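Local coordinates for putative glycoside hydrolase (Parabacteroides distasonis ATCC 8503, PDB 3GYC), which probably hydrolyses glycosidic bonds in carbohydrates, using a cellulase-like TIM-barrel fold, at residues 116-119 / 123-126; 136-141 / 201-206; 142-145 / 149-152; 282-287 / 327-332; 305-310 / 338-343. All blocks are in the same frame, centred on the assembly; numbering follows the deposited sequence.

Interaction 1 of 5, residues 116-119 / 123-126. With EDO (1,2-ethanediol), chain F.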
# COMPACT_ATOMS: atom_id res chain seq x y z
N TYR A 116 6.33 -5.35 -8.49
CA TYR A 116 7.22 -6.01 -9.45
C TYR A 116 6.43 -6.73 -10.57
O TYR A 116 6.50 -7.96 -10.74
CB TYR A 116 8.16 -6.94 -8.69
CG TYR A 116 9.03 -6.15 -7.77
CD1 TYR A 116 10.20 -5.54 -8.26
CD2 TYR A 116 8.71 -5.98 -6.43
CE1 TYR A 116 11.01 -4.77 -7.44
CE2 TYR A 116 9.51 -5.19 -5.60
CZ TYR A 116 10.66 -4.59 -6.11
OH TYR A 116 11.48 -3.82 -5.32
N ARG A 117 5.65 -5.93 -11.29
CA ARG A 117 4.78 -6.40 -12.35
C ARG A 117 5.60 -7.20 -13.33
O ARG A 117 6.70 -6.79 -13.69
CB ARG A 117 4.07 -5.24 -13.03
CG ARG A 117 3.07 -4.55 -12.10
CD ARG A 117 1.74 -5.33 -11.99
NE ARG A 117 0.97 -5.17 -13.23
CZ ARG A 117 0.78 -6.11 -14.15
NH1 ARG A 117 1.26 -7.35 -14.00
NH2 ARG A 117 0.09 -5.82 -15.23
N LEU A 118 5.09 -8.35 -13.71
CA LEU A 118 5.79 -9.21 -14.67
C LEU A 118 5.58 -8.78 -16.10
O LEU A 118 4.46 -8.80 -16.63
CB LEU A 118 5.36 -10.66 -14.56
CG LEU A 118 5.69 -11.42 -13.28
CD1 LEU A 118 5.03 -12.80 -13.32
CD2 LEU A 118 7.22 -11.52 -13.06
N ASP A 119 6.68 -8.38 -16.74
CA ASP A 119 6.68 -8.09 -18.15
C ASP A 119 6.92 -9.45 -18.83
O ASP A 119 7.30 -10.41 -18.16
CB ASP A 119 7.77 -7.12 -18.55
CG ASP A 119 9.19 -7.68 -18.31
OD1 ASP A 119 9.54 -7.91 -17.12
OD2 ASP A 119 9.92 -7.93 -19.32
N VAL A 123 11.77 -9.34 -16.13
CA VAL A 123 13.05 -8.75 -15.74
C VAL A 123 13.30 -8.69 -14.21
O VAL A 123 14.46 -8.71 -13.76
CB VAL A 123 13.35 -7.39 -16.44
CG1 VAL A 123 13.35 -7.57 -17.96
CG2 VAL A 123 12.43 -6.29 -15.98
N CYS A 124 12.24 -8.72 -13.42
CA CYS A 124 12.42 -8.65 -11.97
C CYS A 124 13.12 -9.85 -11.37
O CYS A 124 13.67 -9.74 -10.29
CB CYS A 124 11.10 -8.45 -11.24
SG CYS A 124 10.00 -9.85 -11.43
N LEU A 125 13.11 -11.00 -12.05
CA LEU A 125 13.73 -12.21 -11.54
C LEU A 125 15.27 -12.07 -11.42
O LEU A 125 15.91 -12.82 -10.70
CB LEU A 125 13.36 -13.43 -12.41
CG LEU A 125 11.86 -13.75 -12.50
CD1 LEU A 125 11.60 -14.87 -13.48
CD2 LEU A 125 11.24 -14.04 -11.12
N LYS A 126 15.84 -11.07 -12.09
CA LYS A 126 17.28 -10.81 -12.04
C LYS A 126 17.73 -10.20 -10.70
O LYS A 126 18.89 -10.27 -10.34
CB LYS A 126 17.66 -9.81 -13.11
CG LYS A 126 17.30 -10.21 -14.49
CD LYS A 126 17.92 -9.25 -15.44
CE LYS A 126 17.38 -9.42 -16.82
NZ LYS A 126 18.17 -8.56 -17.71
C1 EDO F . 3.39 -9.24 -9.96
O1 EDO F . 2.85 -7.91 -9.84
C2 EDO F . 2.85 -9.99 -11.21
O2 EDO F . 2.84 -9.18 -12.41
O HOH W 1 9.38 -8.10 -14.59
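Asp119 reaches the 3-10 turn 123-126 at its first residue. Val123 N lies 2.8 Å from Asp119 OD1, and the N-H points nearly straight at it (166°). OD1 uses its syn lone pair. CG of Asp119 sits in the crowded position between the backbone N and the carbonyl carbon (chi1 64°), which swings the carboxylate toward the turn. OD2 accepts from Asp121 N, as in an Asx turn. The Val123 side chain crosses the carboxylate at about a right angle, with CG2 3.5 Å from OD1.

A water gives hydrogens to Arg117 O (3.1 Å) and Asp119 OD1 and accepts one from Cys124 N (3.2 Å); the bond to OD1 is unusually short, its geometry doubtful. The Cys124 sulfur is also wedged between N and C (chi1 65°), where SG meets Leu118 CD2 at 3.6 Å. Tyr116 CB lies 4.2 Å from Cys124 CB, and its OH bonds Leu158 O and Trp137 NE1.

The Arg117 side chain takes no part across the segments. O2 of an ethanediol, probably from the crystallisation liquor, lies at the guanidinium edge, 2.9 Å from Arg117 NH1, and also accepts a hydrogen bond from Leu118 N (2.7 Å). Arg117 NE is paired with Glu28.

An alanine in place of Asp119 would probably leave the Val123 N-H and the water without their shared acceptor. This loop follows strand 109-113, at the barrel end where TIM-barrel enzymes carry their active sites. Within the contact a buried carboxylate and a water share the backbone N-H and C=O groups, which is likely to steady the loop.

Interaction 2 of 5, residues 136-141 / 201-206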
# COMPACT_ATOMS: atom_id res chain seq x y z
N CYS A 136 18.87 -1.23 -8.07
CA CYS A 136 17.73 -0.93 -8.88
C CYS A 136 16.92 0.29 -8.34
O CYS A 136 16.55 1.19 -9.08
CB CYS A 136 16.94 -2.19 -8.98
SG CYS A 136 15.33 -1.91 -9.42
N TRP A 137 16.68 0.32 -7.04
CA TRP A 137 16.01 1.48 -6.45
C TRP A 137 16.87 2.75 -6.48
O TRP A 137 16.33 3.83 -6.62
CB TRP A 137 15.57 1.16 -5.02
CG TRP A 137 14.32 0.37 -5.01
CD1 TRP A 137 14.18 -0.97 -4.93
CD2 TRP A 137 12.99 0.91 -5.05
NE1 TRP A 137 12.85 -1.31 -4.91
CE2 TRP A 137 12.10 -0.17 -5.00
CE3 TRP A 137 12.48 2.20 -5.15
CZ2 TRP A 137 10.72 0.00 -5.04
CZ3 TRP A 137 11.13 2.38 -5.18
CH2 TRP A 137 10.26 1.29 -5.11
N LEU A 138 18.19 2.61 -6.31
CA LEU A 138 19.08 3.75 -6.41
C LEU A 138 18.94 4.38 -7.82
O LEU A 138 18.94 5.60 -7.98
CB LEU A 138 20.54 3.38 -6.09
CG LEU A 138 20.81 3.11 -4.59
CD1 LEU A 138 22.15 2.48 -4.35
CD2 LEU A 138 20.62 4.39 -3.75
N THR A 139 18.77 3.55 -8.85
CA THR A 139 18.58 4.06 -10.20
C THR A 139 17.26 4.84 -10.35
O THR A 139 17.25 5.95 -10.85
CB THR A 139 18.70 2.92 -11.21
OG1 THR A 139 20.03 2.43 -11.10
CG2 THR A 139 18.45 3.37 -12.61
N ILE A 140 16.17 4.28 -9.83
CA ILE A 140 14.85 4.93 -9.96
C ILE A 140 14.89 6.27 -9.19
O ILE A 140 14.41 7.30 -9.68
CB ILE A 140 13.71 3.91 -9.54
CG1 ILE A 140 12.34 4.22 -10.17
CG2 ILE A 140 13.56 3.79 -8.06
CD1 ILE A 140 11.65 5.46 -9.63
N LEU A 141 15.50 6.27 -8.01
CA LEU A 141 15.56 7.51 -7.22
C LEU A 141 16.34 8.59 -7.94
O LEU A 141 15.94 9.73 -7.88
CB LEU A 141 16.09 7.28 -5.80
CG LEU A 141 15.17 6.42 -4.92
CD1 LEU A 141 15.82 6.13 -3.60
CD2 LEU A 141 13.77 7.12 -4.73
N GLN A 201 23.53 4.61 2.14
CA GLN A 201 24.84 5.13 1.75
C GLN A 201 24.68 6.29 0.79
O GLN A 201 25.58 7.10 0.63
CB GLN A 201 25.64 4.06 1.02
CG GLN A 201 26.11 2.92 1.88
CD GLN A 201 26.78 1.86 1.07
OE1 GLN A 201 26.68 1.84 -0.16
NE2 GLN A 201 27.46 0.95 1.74
N VAL A 202 23.55 6.32 0.10
CA VAL A 202 23.24 7.36 -0.85
C VAL A 202 22.14 8.33 -0.34
O VAL A 202 22.25 9.55 -0.51
CB VAL A 202 22.83 6.71 -2.19
CG1 VAL A 202 22.45 7.76 -3.19
CG2 VAL A 202 23.97 5.79 -2.74
N TYR A 203 21.10 7.79 0.30
CA TYR A 203 19.98 8.61 0.79
C TYR A 203 19.75 8.37 2.27
O TYR A 203 18.76 7.80 2.66
CB TYR A 203 18.69 8.29 0.02
CG TYR A 203 18.79 8.55 -1.45
CD1 TYR A 203 18.77 9.84 -1.93
CD2 TYR A 203 18.91 7.52 -2.34
CE1 TYR A 203 18.89 10.09 -3.26
CE2 TYR A 203 19.03 7.77 -3.71
CZ TYR A 203 19.01 9.06 -4.15
OH TYR A 203 19.11 9.35 -5.49
N PRO A 204 20.68 8.85 3.11
CA PRO A 204 20.58 8.57 4.56
C PRO A 204 19.33 9.12 5.26
O PRO A 204 18.89 8.53 6.24
CB PRO A 204 21.86 9.22 5.13
CG PRO A 204 22.24 10.27 4.12
CD PRO A 204 21.81 9.75 2.79
N ASP A 205 18.75 10.19 4.73
CA ASP A 205 17.59 10.83 5.34
C ASP A 205 16.23 10.42 4.75
O ASP A 205 15.21 10.91 5.19
CB ASP A 205 17.72 12.35 5.24
CG ASP A 205 18.97 12.87 5.93
OD1 ASP A 205 19.55 12.14 6.78
OD2 ASP A 205 19.38 14.01 5.60
N MSE A 206 16.22 9.54 3.76
CA MSE A 206 14.95 9.05 3.18
C MSE A 206 14.39 7.91 4.09
O MSE A 206 15.13 7.06 4.52
CB MSE A 206 15.16 8.58 1.73
CG MSE A 206 13.94 8.01 1.04
SE MSE A 206 12.58 9.35 0.67
CE MSE A 206 13.32 10.16 -0.96
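Tyr203 lays its ring beside Leu141 of helix 130-146, and this is the tight part of the contact. The two side chains slide past each other in opposite directions. Leu141 CD1 comes to 3.6 Å from Tyr203 CE2, and Leu141 CB is equally close to the same atom. The ring is brought there with CG on the side of the backbone N, anti to the carbonyl carbon (chi1 -60°). Leu138 adds a second leucine one helical turn back: its CD2 stands 3.7 Å from Tyr203 CE2. Both leucines also touch Met199 of helix 186-200, and Leu141 touches Val156 of strand 153-157. Within the loop, Val202 CG1 rests on one face of the tyrosine ring, 3.5 Å above the plane and offset toward the rim.

The outer part is smaller and more open, though just as close. Leu138 and Val202 meet tip to tip, with Leu138 CD2 3.6 Å from Val202 CB. Val202 is exposed and Leu138 partly so, so this end borders solvent. Beyond it, a type I turn from Tyr203 to Met206 leads the chain toward strand 208-209.

A serine in place of Tyr203 would probably open a gap beside Leu138 and Leu141 and leave Glu145 without the hydroxyl it holds.

No hydrogen bond joins the two segments. Across them the loop packs on the outer helix of the barrel through apolar contacts alone. The polar end of the ring is served by Glu145, further along the same helix, so the tyrosine combines an apolar ring flank with a hydrogen-bonded hydroxyl.

Interaction 3 of 5, residues 142-145 / 149-152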
# COMPACT_ATOMS: atom_id res chain seq x y z
N ARG A 142 17.43 8.22 -8.63
CA ARG A 142 18.21 9.18 -9.44
C ARG A 142 17.36 9.69 -10.63
O ARG A 142 17.44 10.87 -10.96
CB ARG A 142 19.55 8.55 -9.90
CG ARG A 142 20.63 9.54 -10.33
N SER A 143 16.54 8.84 -11.23
CA SER A 143 15.64 9.28 -12.33
C SER A 143 14.65 10.35 -11.85
O SER A 143 14.32 11.27 -12.59
CB SER A 143 14.87 8.12 -13.03
OG SER A 143 13.73 7.64 -12.32
N ILE A 144 14.21 10.24 -10.59
CA ILE A 144 13.28 11.20 -9.99
C ILE A 144 14.02 12.47 -9.62
O ILE A 144 13.57 13.58 -9.86
CB ILE A 144 12.60 10.58 -8.76
CG1 ILE A 144 11.70 9.43 -9.23
CG2 ILE A 144 11.87 11.67 -7.96
CD1 ILE A 144 11.08 8.59 -8.17
N GLU A 145 15.22 12.31 -9.07
CA GLU A 145 16.01 13.46 -8.68
C GLU A 145 16.45 14.28 -9.95
O GLU A 145 16.71 15.48 -9.86
CB GLU A 145 17.21 12.95 -7.88
CG GLU A 145 17.77 13.91 -6.84
CD GLU A 145 18.90 13.28 -6.01
OE1 GLU A 145 19.31 12.11 -6.28
OE2 GLU A 145 19.40 13.96 -5.08
N LEU A 149 12.36 16.19 -8.23
CA LEU A 149 11.10 15.77 -7.61
C LEU A 149 11.29 14.93 -6.37
O LEU A 149 10.34 14.42 -5.88
CB LEU A 149 10.24 14.94 -8.59
CG LEU A 149 9.72 15.72 -9.82
CD1 LEU A 149 9.44 14.82 -11.03
CD2 LEU A 149 8.49 16.60 -9.41
N LEU A 150 12.51 14.81 -5.83
CA LEU A 150 12.70 13.89 -4.71
C LEU A 150 11.94 14.34 -3.45
O LEU A 150 11.49 13.51 -2.68
CB LEU A 150 14.18 13.70 -4.42
CG LEU A 150 14.62 12.39 -3.78
CD1 LEU A 150 13.95 11.22 -4.48
CD2 LEU A 150 16.17 12.29 -3.81
N ASP A 151 11.78 15.65 -3.26
CA ASP A 151 11.04 16.16 -2.09
C ASP A 151 9.55 15.82 -2.11
O ASP A 151 8.88 15.94 -1.09
CB ASP A 151 11.23 17.65 -1.95
CG ASP A 151 12.67 18.01 -1.67
OD1 ASP A 151 13.31 17.26 -0.88
OD2 ASP A 151 13.18 19.00 -2.27
N THR A 152 9.04 15.36 -3.25
CA THR A 152 7.64 14.89 -3.35
C THR A 152 7.48 13.47 -2.81
O THR A 152 6.39 13.06 -2.51
CB THR A 152 7.18 14.98 -4.81
OG1 THR A 152 7.04 16.36 -5.17
CG2 THR A 152 5.88 14.23 -5.04
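Ile144 and Leu149 meet at the turn between helix 130-146 and strand 153-157. This is an alpha-to-beta connection of the TIM barrel, where an outer helix hands the chain back to the inner sheet. The two side chains cross at about a right angle. Ile144 CG2 does the touching, 3.7 Å from Leu149 CB. With CG2 anti to the backbone N, the methyl reaches both Leu149 CB and, at 4.1 Å, Leu150 CD1. The backbones add a weak hydrogen bond, Leu149 N to Ile144 O at 3.3 Å. Ile144 packs inward on Leu112 of strand 109-113, while Leu149 sits against Asn97 and Ser101 of the neighbouring outer helix 95-105.

Glu145 and Leu150 form the outer half. Here the two side chains cross obliquely. Glu145 starts with CG on the far side from its backbone N (chi1 -151°) and then runs extended, and its CG and CD pass over the Leu150 CD2 methyl. Leu150 CD2 is 3.8 Å from Glu145 CG. The carboxylate is used elsewhere: OE1 is bonded to Tyr203 OH, and Leu150 also packs on Tyr203 and Met206. The chain then winds into a short 3-10 segment, 150-152, closed by Thr152 N to Leu149 O. The nearest approach of the outer pair is from Leu150 CD2 to the carboxylate carbon, Glu145 CD, at 3.6 Å.

Interaction 4 of 5, residues 282-287 / 327-332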
# COMPACT_ATOMS: atom_id res chain seq x y z
N LEU A 282 -13.02 -7.53 16.14
CA LEU A 282 -11.80 -8.14 15.58
C LEU A 282 -10.92 -7.07 14.91
O LEU A 282 -9.71 -7.01 15.14
CB LEU A 282 -12.15 -9.23 14.54
CG LEU A 282 -12.82 -10.49 15.07
CD1 LEU A 282 -13.12 -11.50 13.91
CD2 LEU A 282 -11.94 -11.12 16.13
N LEU A 283 -11.54 -6.21 14.11
CA LEU A 283 -10.82 -5.11 13.43
C LEU A 283 -10.14 -4.13 14.41
O LEU A 283 -8.90 -3.95 14.37
CB LEU A 283 -11.77 -4.33 12.53
CG LEU A 283 -11.17 -3.15 11.75
CD1 LEU A 283 -9.93 -3.60 11.01
CD2 LEU A 283 -12.26 -2.60 10.84
N THR A 284 -10.93 -3.53 15.30
CA THR A 284 -10.42 -2.52 16.23
C THR A 284 -9.39 -3.10 17.23
O THR A 284 -8.47 -2.40 17.64
CB THR A 284 -11.57 -1.78 16.95
OG1 THR A 284 -12.37 -2.71 17.69
CG2 THR A 284 -12.43 -1.04 15.92
N ASP A 285 -9.51 -4.38 17.57
CA ASP A 285 -8.54 -5.03 18.44
C ASP A 285 -7.17 -5.15 17.78
O ASP A 285 -6.14 -4.95 18.41
CB ASP A 285 -9.05 -6.39 18.91
CG ASP A 285 -10.05 -6.27 20.05
OD1 ASP A 285 -10.25 -5.14 20.56
OD2 ASP A 285 -10.62 -7.32 20.46
N LYS A 286 -7.17 -5.48 16.50
CA LYS A 286 -5.91 -5.54 15.74
C LYS A 286 -5.26 -4.14 15.60
O LYS A 286 -4.04 -3.99 15.75
CB LYS A 286 -6.17 -6.12 14.34
CG LYS A 286 -4.92 -6.24 13.48
CD LYS A 286 -3.74 -6.91 14.13
CE LYS A 286 -4.02 -8.31 14.53
NZ LYS A 286 -4.37 -9.16 13.33
N ILE A 287 -6.08 -3.14 15.29
CA ILE A 287 -5.60 -1.77 15.14
C ILE A 287 -4.96 -1.26 16.43
O ILE A 287 -3.92 -0.64 16.40
CB ILE A 287 -6.72 -0.80 14.71
CG1 ILE A 287 -7.22 -1.13 13.29
CG2 ILE A 287 -6.26 0.63 14.77
CD1 ILE A 287 -8.51 -0.43 12.93
N CYS A 327 -14.81 0.60 6.90
CA CYS A 327 -13.69 1.49 6.57
C CYS A 327 -13.69 2.74 7.44
O CYS A 327 -12.64 3.15 7.91
CB CYS A 327 -13.71 1.86 5.12
SG CYS A 327 -13.16 0.38 4.16
N GLU A 328 -14.86 3.29 7.69
CA GLU A 328 -14.98 4.47 8.51
C GLU A 328 -14.49 4.13 9.93
O GLU A 328 -13.69 4.88 10.53
CB GLU A 328 -16.45 4.94 8.52
CG GLU A 328 -16.71 6.18 9.35
CD GLU A 328 -18.16 6.62 9.32
OE1 GLU A 328 -18.87 6.32 8.33
OE2 GLU A 328 -18.59 7.27 10.29
N LEU A 329 -14.97 3.00 10.46
CA LEU A 329 -14.58 2.58 11.80
C LEU A 329 -13.07 2.40 11.90
O LEU A 329 -12.43 2.93 12.82
CB LEU A 329 -15.30 1.29 12.20
CG LEU A 329 -14.89 0.70 13.54
CD1 LEU A 329 -15.26 1.66 14.67
CD2 LEU A 329 -15.55 -0.66 13.76
N GLY A 330 -12.50 1.68 10.93
CA GLY A 330 -11.07 1.43 10.88
C GLY A 330 -10.29 2.72 10.88
O GLY A 330 -9.35 2.90 11.69
N THR A 331 -10.69 3.64 10.00
CA THR A 331 -10.01 4.93 9.85
C THR A 331 -9.97 5.74 11.14
O THR A 331 -8.90 6.13 11.59
CB THR A 331 -10.65 5.79 8.76
OG1 THR A 331 -10.68 5.07 7.52
CG2 THR A 331 -9.88 7.07 8.57
N ILE A 332 -11.16 5.96 11.72
CA ILE A 332 -11.31 6.73 12.95
C ILE A 332 -10.57 6.08 14.12
O ILE A 332 -9.96 6.78 14.94
CB ILE A 332 -12.83 6.95 13.27
CG1 ILE A 332 -13.44 7.93 12.22
CG2 ILE A 332 -13.02 7.51 14.65
CD1 ILE A 332 -14.99 8.01 12.29
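Leu283, Thr284 and Ile287 face Leu329 and Gly330 across two helices that run nearly parallel, with short-segment axes 9.9 Å apart and a crossing angle of -22°. The backbones come nearest at Thr284 and Gly330, whose CA atoms are 6.7 Å apart. Gly330 has no side chain, and the leucine and isoleucine touch its main chain directly. Ile287 CD1 comes to 3.7 Å from Gly330 O, and Leu283 CD2 to 4.2 Å from Gly330 CA. Both side chains come at the glycine from the same helix, side by side.

Thr284 and Leu329 make the outer side-chain pair. They cross at about a right angle. The threonine methyl CG2 touches Leu329 CD2 at 3.8 Å and is as close to Leu329 CG. Thr284 places OG1 between its backbone N and carbonyl carbon (chi1 60°). The hydroxyl is thereby turned back onto its own helix, where it bonds Gln280 O, and the methyl is presented to the leucine.

On the far side of helix 321-337, Thr331, pointing away from the contact, also turns its hydroxyl onto its own helix. Its OG1 gives a hydrogen bond to Cys327 O at 2.8 Å, from above the carbonyl plane (37° out of it). Thr331 N reaches the same oxygen from the opposite face, so one carbonyl carries two bonds. Thr331 also packs on Trp307 and on Ile370 of helix 360-371.

No hydrogen bond links the two segments. Close, nearly parallel helices that each lead into a strand of the inner sheet, here 301-303 and 340-343, are typical of the outer helical layer of a TIM barrel.

Interaction 5 of 5, residues 305-310 / 338-343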
# COMPACT_ATOMS: atom_id res chain seq x y z
N GLU A 305 -3.70 -0.30 2.82
CA GLU A 305 -4.55 -1.41 2.43
C GLU A 305 -5.34 -1.84 3.68
O GLU A 305 -4.78 -2.32 4.64
CB GLU A 305 -3.70 -2.53 1.83
CG GLU A 305 -2.85 -2.08 0.61
CD GLU A 305 -2.45 -3.27 -0.30
OE1 GLU A 305 -3.33 -4.12 -0.55
OE2 GLU A 305 -1.30 -3.35 -0.79
N CYS A 306 -6.65 -1.60 3.62
CA CYS A 306 -7.51 -1.65 4.76
C CYS A 306 -8.92 -1.31 4.27
O CYS A 306 -9.07 -1.01 3.07
CB CYS A 306 -7.03 -0.55 5.70
SG CYS A 306 -6.84 1.04 4.75
N TRP A 307 -9.96 -1.38 5.11
CA TRP A 307 -9.92 -1.89 6.48
C TRP A 307 -10.90 -3.05 6.65
O TRP A 307 -10.90 -3.70 7.69
CB TRP A 307 -10.36 -0.83 7.53
CG TRP A 307 -9.48 0.40 7.66
CD1 TRP A 307 -9.69 1.59 7.09
CD2 TRP A 307 -8.28 0.52 8.44
NE1 TRP A 307 -8.69 2.46 7.41
CE2 TRP A 307 -7.82 1.83 8.25
CE3 TRP A 307 -7.56 -0.35 9.25
CZ2 TRP A 307 -6.66 2.30 8.84
CZ3 TRP A 307 -6.41 0.11 9.84
CH2 TRP A 307 -5.97 1.42 9.63
N GLY A 308 -11.76 -3.28 5.65
CA GLY A 308 -12.84 -4.30 5.74
C GLY A 308 -12.60 -5.56 4.95
O GLY A 308 -12.12 -6.56 5.48
N LEU A 309 -12.91 -5.51 3.65
CA LEU A 309 -12.70 -6.62 2.76
C LEU A 309 -11.44 -6.34 1.97
O LEU A 309 -11.12 -5.19 1.65
CB LEU A 309 -13.90 -6.84 1.81
CG LEU A 309 -14.89 -7.92 2.26
CD1 LEU A 309 -15.61 -7.57 3.53
CD2 LEU A 309 -15.89 -8.26 1.15
N VAL A 310 -10.71 -7.41 1.64
CA VAL A 310 -9.49 -7.24 0.86
C VAL A 310 -9.82 -6.94 -0.63
O VAL A 310 -9.29 -5.98 -1.21
CB VAL A 310 -8.57 -8.49 0.98
CG1 VAL A 310 -7.29 -8.31 0.17
CG2 VAL A 310 -8.24 -8.73 2.42
N GLY A 338 -2.83 7.97 17.53
CA GLY A 338 -1.66 8.85 17.44
C GLY A 338 -0.42 8.23 16.82
O GLY A 338 0.58 8.90 16.63
N MSE A 339 -0.48 6.94 16.49
CA MSE A 339 0.69 6.27 15.91
C MSE A 339 0.75 6.31 14.39
O MSE A 339 1.79 6.01 13.82
CB MSE A 339 0.76 4.83 16.40
CG MSE A 339 0.93 4.73 17.92
SE MSE A 339 2.41 5.64 18.66
CE MSE A 339 3.72 5.19 17.27
N TRP A 340 -0.34 6.68 13.72
CA TRP A 340 -0.34 6.69 12.26
C TRP A 340 0.01 8.07 11.70
O TRP A 340 -0.53 9.06 12.12
CB TRP A 340 -1.69 6.23 11.72
CG TRP A 340 -1.83 4.73 11.45
CD1 TRP A 340 -1.68 4.14 10.25
CD2 TRP A 340 -2.20 3.69 12.37
NE1 TRP A 340 -1.88 2.81 10.35
CE2 TRP A 340 -2.21 2.49 11.64
CE3 TRP A 340 -2.50 3.65 13.74
CZ2 TRP A 340 -2.51 1.28 12.21
CZ3 TRP A 340 -2.81 2.44 14.31
CH2 TRP A 340 -2.80 1.26 13.55
N VAL A 341 0.97 8.10 10.78
CA VAL A 341 1.37 9.33 10.08
C VAL A 341 0.76 9.40 8.68
O VAL A 341 0.72 10.46 8.06
CB VAL A 341 2.94 9.47 10.01
CG1 VAL A 341 3.53 9.58 11.43
CG2 VAL A 341 3.55 8.31 9.27
N GLY A 342 0.28 8.26 8.20
CA GLY A 342 -0.39 8.11 6.92
C GLY A 342 -1.54 7.13 7.08
O GLY A 342 -1.32 5.96 7.39
N VAL A 343 -2.77 7.59 6.86
CA VAL A 343 -3.94 6.75 7.01
C VAL A 343 -4.80 6.77 5.76
O VAL A 343 -5.04 7.82 5.26
CB VAL A 343 -4.79 7.22 8.21
CG1 VAL A 343 -5.94 6.23 8.45
CG2 VAL A 343 -3.94 7.39 9.44
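Trp307 makes all the apolar contacts across this pair, and makes them with its ring edge. Its CZ2 is 4.0 Å from Val343 CG1, and the two side chains cross at about a right angle. CH2, next along the same edge, comes to 4.3 Å from Trp340 CZ2. Both partners lie near the plane of the Trp307 ring. Within its own segment, Cys306 CB stands 3.2 Å above one face of that ring, offset toward the rim, next to a cis peptide bond between Cys306 and Trp307.

Strands 301-303 and 340-343 are neighbours in the parallel TIM-barrel sheet; 305-310 is the loop after the first, and 338-343 holds the second. Glu305 comes just after the seventh strand, the place where many TIM-barrel glycosidases keep a catalytic carboxylate. Such a role here would be an inference.

Hydrogen bonds serve the polar edges of both indoles, with partners outside the segments. Trp307 NE1 bonds Ala344 O, and Trp340 NE1 bonds Thr303 OG1. Each is likely to help set the turn of its ring. A salt bridge joins Glu305 OE2 to Arg55 NH1. Ile287 and Ala334, from two outer helices, pack on both tryptophans.

Overall arrangement
The contacts form two groups in one barrel. Interactions 1, 2 and 3 follow the chain from the loop after strand 109-113 along helix 130-146 toward strand 153-157; the loop before strand 208-209 joins them. Tyr116 OH of interaction 1 lies 2.9 Å from Trp137 NE1 of interaction 2. Interactions 2 and 3 have centres about 10 Å apart, and Tyr203 CE1 touches Leu150 CD2 at 3.5 Å. Interactions 4 and 5, the second group, have centres about 8 Å apart. Trp340 CH2 packs 3.6 Å from Ile287 O. Interactions 1 and 4 lie on opposite sides of the chain's centre, about 34 Å between centres. Interaction 5 is innermost and includes Glu305, near the presumed active site.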